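Local structure of ferric uptake regulation protein (Vibrio cholerae, 2W57) at residues 105-110 with 125-130; 72-77 with 92-97. The protein probably acts as an iron-responsive transcriptional repressor, a dimer that binds metal ions and controls genes of iron uptake by binding DNA. All coordinates share one frame; numbering follows the deposited sequence.

Overall arrangement
Interaction 2 (72-77 with 92-97) comes first along the chain and closes before interaction 1 (105-110 with 125-130) opens. Their centres lie about 18 Å apart. Both rest on one mixed sheet, where strands 89-93 and 121-132 are parallel neighbours. Interaction 1 attaches helix 105-117 to strand 121-132 through a zinc ion. Interaction 2 sets the loop between strands 68-72 and 78-82, which belong to another sheet, against the end of strand 89-93. The two contacts also meet directly: L129 O lies 2.6 Å from V92 N, a probable hydrogen bond, and Y128 packs on F73. Both touch the second subunit, and the zinc site of interaction 1 lies close to the dimer interface.

Interaction 1: 105-110 with 125-130; sequences DVIEQR and HSLYLY. With ZN (zinc ion), chain C.
The E108 carboxylate and the H125 imidazole meet at one zinc ion, their planes 41° apart. Neither flat group stacks on the other. The ring turns NE2 to the metal, and E108 OE1 comes in obliquely beside CE1, 3.0 Å from that carbon. The carboxylate binds through one oxygen. E108 OE2 is 2.1 Å from the zinc ion, whereas E108 OE1 stays 3.2 Å from it. H125 NE2 completes this pair of ligands at 2.2 Å from the zinc ion. E108 OE1 and H125 NE2 share no hydrogen bond. The glutamate chain leaves the helix with CG anti to its own carbonyl carbon, then bends at chi2 (-46°), which carries the carboxylate over to the metal. H125 places CG between its backbone N and carbonyl carbon (chi1 71°), which swings the ring off the strand toward the helix. The two side chains meet at about a right angle.

H87 and D89 supply the other two zinc ligands, so the ion joins helix 105-117, strand 121-132 and the region around the start of strand 89-93. In the Fur family this alpha/beta part forms the dimerization domain. Strand 121-132 pairs antiparallel with a strand of the second subunit, and the sheet runs on across the interface.

Next to the metal, I107 and L127 make an apolar contact, again nearly at right angles. I107 CG2 meets L127 CD2 at 4.0 Å. Both side chains are buried. F102 also packs on L127, while I114 of the second subunit packs on I107. R110 forms a salt bridge with D104 of the second subunit.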
loop_
_atom_site.group_PDB
_atom_site.type_symbol
_atom_site.label_atom_id
_atom_site.label_comp_id
_atom_site.label_asym_id
_atom_site.label_seq_id
_atom_site.Cartn_x
_atom_site.Cartn_y
_atom_site.Cartn_z
ATOM N N ASP A 105 21.396 2.364 5.934
ATOM C CA ASP A 105 22.376 1.584 5.157
ATOM C C ASP A 105 22.321 0.085 5.441
ATOM O O ASP A 105 22.472 -0.736 4.529
ATOM C CB ASP A 105 23.796 2.074 5.453
ATOM C CG ASP A 105 23.952 3.555 5.230
ATOM O OD1 ASP A 105 23.647 4.016 4.107
ATOM O OD2 ASP A 105 24.377 4.256 6.178
ATOM N N VAL A 106 22.132 -0.259 6.710
ATOM C CA VAL A 106 22.150 -1.654 7.131
ATOM C C VAL A 106 20.933 -2.382 6.541
ATOM O O VAL A 106 21.072 -3.457 5.932
ATOM C CB VAL A 106 22.224 -1.796 8.682
ATOM C CG1 VAL A 106 22.168 -3.255 9.091
ATOM C CG2 VAL A 106 23.500 -1.133 9.242
ATOM N N ILE A 107 19.757 -1.774 6.698
ATOM C CA ILE A 107 18.542 -2.285 6.080
ATOM C C ILE A 107 18.708 -2.382 4.566
ATOM O O ILE A 107 18.462 -3.441 3.988
ATOM C CB ILE A 107 17.297 -1.448 6.446
ATOM C CG1 ILE A 107 16.998 -1.584 7.941
ATOM C CG2 ILE A 107 16.083 -1.872 5.598
ATOM C CD1 ILE A 107 16.001 -0.596 8.457
ATOM N N GLU A 108 19.156 -1.304 3.927
ATOM C CA GLU A 108 19.375 -1.344 2.483
ATOM C C GLU A 108 20.230 -2.548 2.091
ATOM O O GLU A 108 19.858 -3.286 1.186
ATOM C CB GLU A 108 19.977 -0.040 1.942
ATOM C CG GLU A 108 19.062 1.204 1.989
ATOM C CD GLU A 108 17.630 0.954 1.493
ATOM O OE1 GLU A 108 17.429 0.178 0.532
ATOM O OE2 GLU A 108 16.700 1.544 2.077
ATOM N N GLN A 109 21.340 -2.768 2.801
ATOM C CA GLN A 109 22.244 -3.902 2.529
ATOM C C GLN A 109 21.603 -5.267 2.780
ATOM O O GLN A 109 21.765 -6.193 1.976
ATOM C CB GLN A 109 23.548 -3.767 3.331
ATOM C CG GLN A 109 24.562 -4.934 3.174
ATOM C CD GLN A 109 24.995 -5.198 1.718
ATOM O OE1 GLN A 109 24.850 -4.343 0.828
ATOM N NE2 GLN A 109 25.532 -6.392 1.479
ATOM N N ARG A 110 20.871 -5.388 3.884
ATOM C CA ARG A 110 20.240 -6.657 4.245
ATOM C C ARG A 110 19.263 -7.163 3.190
ATOM O O ARG A 110 19.251 -8.352 2.872
ATOM C CB ARG A 110 19.551 -6.546 5.601
ATOM C CG ARG A 110 20.512 -6.381 6.775
ATOM C CD ARG A 110 21.531 -7.521 6.882
ATOM N NE ARG A 110 20.896 -8.824 7.051
ATOM C CZ ARG A 110 21.185 -9.911 6.336
ATOM N NH1 ARG A 110 22.127 -9.883 5.391
ATOM N NH2 ARG A 110 20.540 -11.042 6.582
ATOM N N HIS A 125 11.945 -2.079 -3.824
ATOM C CA HIS A 125 11.331 -2.462 -2.556
ATOM C C HIS A 125 10.433 -1.343 -2.024
ATOM O O HIS A 125 10.441 -0.233 -2.543
ATOM C CB HIS A 125 12.403 -2.845 -1.530
ATOM C CG HIS A 125 13.208 -1.688 -1.017
ATOM N ND1 HIS A 125 14.308 -1.191 -1.686
ATOM C CD2 HIS A 125 13.088 -0.947 0.109
ATOM C CE1 HIS A 125 14.825 -0.188 -0.999
ATOM N NE2 HIS A 125 14.106 -0.022 0.096
ATOM N N SER A 126 9.635 -1.638 -1.008
ATOM C CA SER A 126 8.957 -0.577 -0.268
ATOM C C SER A 126 8.870 -0.965 1.191
ATOM O O SER A 126 8.584 -2.119 1.509
ATOM C CB SER A 126 7.566 -0.268 -0.852
ATOM O OG SER A 126 6.715 -1.400 -0.819
ATOM N N LEU A 127 9.140 -0.005 2.071
ATOM C CA LEU A 127 9.160 -0.263 3.516
ATOM C C LEU A 127 8.406 0.819 4.274
ATOM O O LEU A 127 8.702 2.004 4.120
ATOM C CB LEU A 127 10.603 -0.403 4.029
ATOM C CG LEU A 127 10.930 -0.368 5.522
ATOM C CD1 LEU A 127 10.345 -1.554 6.255
ATOM C CD2 LEU A 127 12.435 -0.309 5.732
ATOM N N TYR A 128 7.428 0.388 5.077
ATOM C CA TYR A 128 6.579 1.284 5.860
ATOM C C TYR A 128 6.560 0.840 7.310
ATOM O O TYR A 128 6.168 -0.283 7.617
ATOM C CB TYR A 128 5.143 1.312 5.311
ATOM C CG TYR A 128 5.053 1.808 3.896
ATOM C CD1 TYR A 128 5.134 3.165 3.609
ATOM C CD2 TYR A 128 4.923 0.919 2.836
ATOM C CE1 TYR A 128 5.083 3.623 2.292
ATOM C CE2 TYR A 128 4.869 1.364 1.521
ATOM C CZ TYR A 128 4.951 2.713 1.255
ATOM O OH TYR A 128 4.893 3.159 -0.050
ATOM N N LEU A 129 6.997 1.719 8.200
ATOM C CA LEU A 129 6.939 1.440 9.623
ATOM C C LEU A 129 5.804 2.258 10.209
ATOM O O LEU A 129 5.715 3.461 9.958
ATOM C CB LEU A 129 8.273 1.797 10.291
ATOM C CG LEU A 129 9.540 1.211 9.662
ATOM C CD1 LEU A 129 10.801 1.676 10.387
ATOM C CD2 LEU A 129 9.486 -0.312 9.608
ATOM N N TYR A 130 4.920 1.624 10.965
ATOM C CA TYR A 130 3.818 2.363 11.579
ATOM C C TYR A 130 3.924 2.321 13.103
ATOM O O TYR A 130 4.241 1.280 13.669
ATOM C CB TYR A 130 2.465 1.819 11.118
ATOM C CG TYR A 130 2.285 1.702 9.613
ATOM C CD1 TYR A 130 1.743 2.754 8.877
ATOM C CD2 TYR A 130 2.624 0.529 8.929
ATOM C CE1 TYR A 130 1.550 2.657 7.507
ATOM C CE2 TYR A 130 2.437 0.423 7.554
ATOM C CZ TYR A 130 1.895 1.496 6.851
ATOM O OH TYR A 130 1.704 1.424 5.489
HETATM ZN ZN ZN C . 14.717 1.630 1.421
#

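Interaction 2: 72-77 with 92-97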
loop_
_atom_site.group_PDB
_atom_site.type_symbol
_atom_site.label_atom_id
_atom_site.label_comp_id
_atom_site.label_asym_id
_atom_site.label_seq_id
_atom_site.Cartn_x
_atom_site.Cartn_y
_atom_site.Cartn_z
ATOM N N HIS A 72 0.577 3.579 -0.977
ATOM C CA HIS A 72 -0.612 3.027 -0.318
ATOM C C HIS A 72 -0.297 2.638 1.121
ATOM O O HIS A 72 0.414 1.663 1.358
ATOM C CB HIS A 72 -1.111 1.812 -1.071
ATOM C CG HIS A 72 -1.542 2.102 -2.471
ATOM N ND1 HIS A 72 -2.861 2.327 -2.811
ATOM C CD2 HIS A 72 -0.834 2.182 -3.623
ATOM C CE1 HIS A 72 -2.944 2.542 -4.113
ATOM N NE2 HIS A 72 -1.729 2.463 -4.628
ATOM N N PHE A 73 -0.813 3.396 2.083
ATOM C CA PHE A 73 -0.497 3.156 3.497
ATOM C C PHE A 73 -1.341 2.045 4.085
ATOM O O PHE A 73 -2.103 1.395 3.365
ATOM C CB PHE A 73 -0.675 4.434 4.307
ATOM C CG PHE A 73 0.535 5.306 4.321
ATOM C CD1 PHE A 73 1.628 5.022 3.501
ATOM C CD2 PHE A 73 0.579 6.436 5.136
ATOM C CE1 PHE A 73 2.753 5.833 3.507
ATOM C CE2 PHE A 73 1.702 7.264 5.143
ATOM C CZ PHE A 73 2.792 6.961 4.330
ATOM N N GLU A 74 -1.208 1.840 5.396
ATOM C CA GLU A 74 -1.896 0.754 6.091
ATOM C C GLU A 74 -3.401 0.885 5.944
ATOM O O GLU A 74 -4.008 1.884 6.358
ATOM C CB GLU A 74 -1.513 0.697 7.576
ATOM C CG GLU A 74 -1.780 -0.673 8.240
ATOM C CD GLU A 74 -1.557 -0.657 9.762
ATOM O OE1 GLU A 74 -0.919 0.313 10.277
ATOM O OE2 GLU A 74 -2.031 -1.617 10.440
ATOM N N GLY A 75 -3.972 -0.140 5.320
ATOM C CA GLY A 75 -5.406 -0.227 5.056
ATOM C C GLY A 75 -6.149 1.062 4.726
ATOM O O GLY A 75 -6.825 1.619 5.586
ATOM N N GLY A 76 -6.030 1.529 3.486
ATOM C CA GLY A 76 -6.916 2.569 2.983
ATOM C C GLY A 76 -6.215 3.762 2.377
ATOM O O GLY A 76 -6.310 3.994 1.179
ATOM N N LYS A 77 -5.501 4.506 3.213
ATOM C CA LYS A 77 -4.885 5.773 2.833
ATOM C C LYS A 77 -3.845 5.676 1.699
ATOM O O LYS A 77 -2.874 4.924 1.801
ATOM C CB LYS A 77 -4.244 6.390 4.072
ATOM C CG LYS A 77 -3.985 7.880 4.011
ATOM C CD LYS A 77 -3.453 8.329 5.359
ATOM C CE LYS A 77 -3.630 9.809 5.567
ATOM N NZ LYS A 77 -3.145 10.187 6.924
ATOM N N VAL A 92 5.608 6.079 9.891
ATOM C CA VAL A 92 4.330 6.761 9.906
ATOM C C VAL A 92 3.746 6.734 11.311
ATOM O O VAL A 92 3.667 5.664 11.932
ATOM C CB VAL A 92 3.373 6.090 8.907
ATOM C CG1 VAL A 92 2.029 6.788 8.856
ATOM C CG2 VAL A 92 4.013 6.046 7.531
ATOM N N CYS A 93 3.368 7.912 11.821
ATOM C CA CYS A 93 2.660 8.018 13.103
ATOM C C CYS A 93 1.199 7.756 12.841
ATOM O O CYS A 93 0.599 8.357 11.944
ATOM C CB CYS A 93 2.793 9.396 13.755
ATOM S SG CYS A 93 4.467 9.952 14.146
ATOM N N LEU A 94 0.628 6.870 13.652
ATOM C CA LEU A 94 -0.762 6.459 13.508
ATOM C C LEU A 94 -1.763 7.431 14.162
ATOM O O LEU A 94 -2.975 7.164 14.196
ATOM C CB LEU A 94 -0.938 5.028 14.045
ATOM C CG LEU A 94 -0.351 3.891 13.191
ATOM C CD1 LEU A 94 -0.691 2.519 13.791
ATOM C CD2 LEU A 94 -0.805 3.978 11.718
ATOM N N ASP A 95 -1.265 8.566 14.648
ATOM C CA ASP A 95 -2.084 9.468 15.459
ATOM C C ASP A 95 -1.851 10.952 15.187
ATOM O O ASP A 95 -2.711 11.779 15.505
ATOM C CB ASP A 95 -1.930 9.157 16.962
ATOM C CG ASP A 95 -0.475 8.906 17.378
ATOM O OD1 ASP A 95 0.367 8.550 16.516
ATOM O OD2 ASP A 95 -0.171 9.049 18.588
ATOM N N CYS A 96 -0.707 11.286 14.593
ATOM C CA CYS A 96 -0.339 12.684 14.373
ATOM C C CYS A 96 -0.369 13.081 12.911
ATOM O O CYS A 96 -0.159 14.248 12.587
ATOM C CB CYS A 96 1.039 12.961 14.954
ATOM S SG CYS A 96 1.177 12.345 16.636
ATOM N N GLY A 97 -0.642 12.117 12.033
ATOM C CA GLY A 97 -0.555 12.334 10.585
ATOM C C GLY A 97 0.827 12.828 10.170
ATOM O O GLY A 97 0.957 13.716 9.312
#
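V92 sets CG1 anti to its backbone N (chi1 -178°) and CG2 anti to its carbonyl carbon, and both methyls reach the F73 ring. With chi1 at -87°, F73 turns CE2 and CZ toward those methyls. V92 CG2 lies 3.5 Å from F73 CE2, and V92 CG1 is 3.8 Å from the same carbon. Both methyls lie on the same side of the ring plane and come in obliquely, CG1 by CD2 and CE2, CG2 by CE2 and CZ.

F73 sits where strand 68-72 ends and a glycine-containing turn leads to strand 78-82. F73 N donates to K77 O at 2.6 Å, which closes this turn of the beta hairpin. The contact sets the hairpin against the mixed sheet, at the end of strand 89-93. Y128 and Y130 of strand 121-132 also pack on F73.

Nearer the surface, E74 stretches out beyond CG to lie across L94. E74 OE1 is 3.9 Å from L94 CD2, a van der Waals contact; the side chains cross at about a right angle. N124 of the second subunit packs on E74, and T123 of that subunit packs on L94. C93 of this strand forms a disulfide with C133.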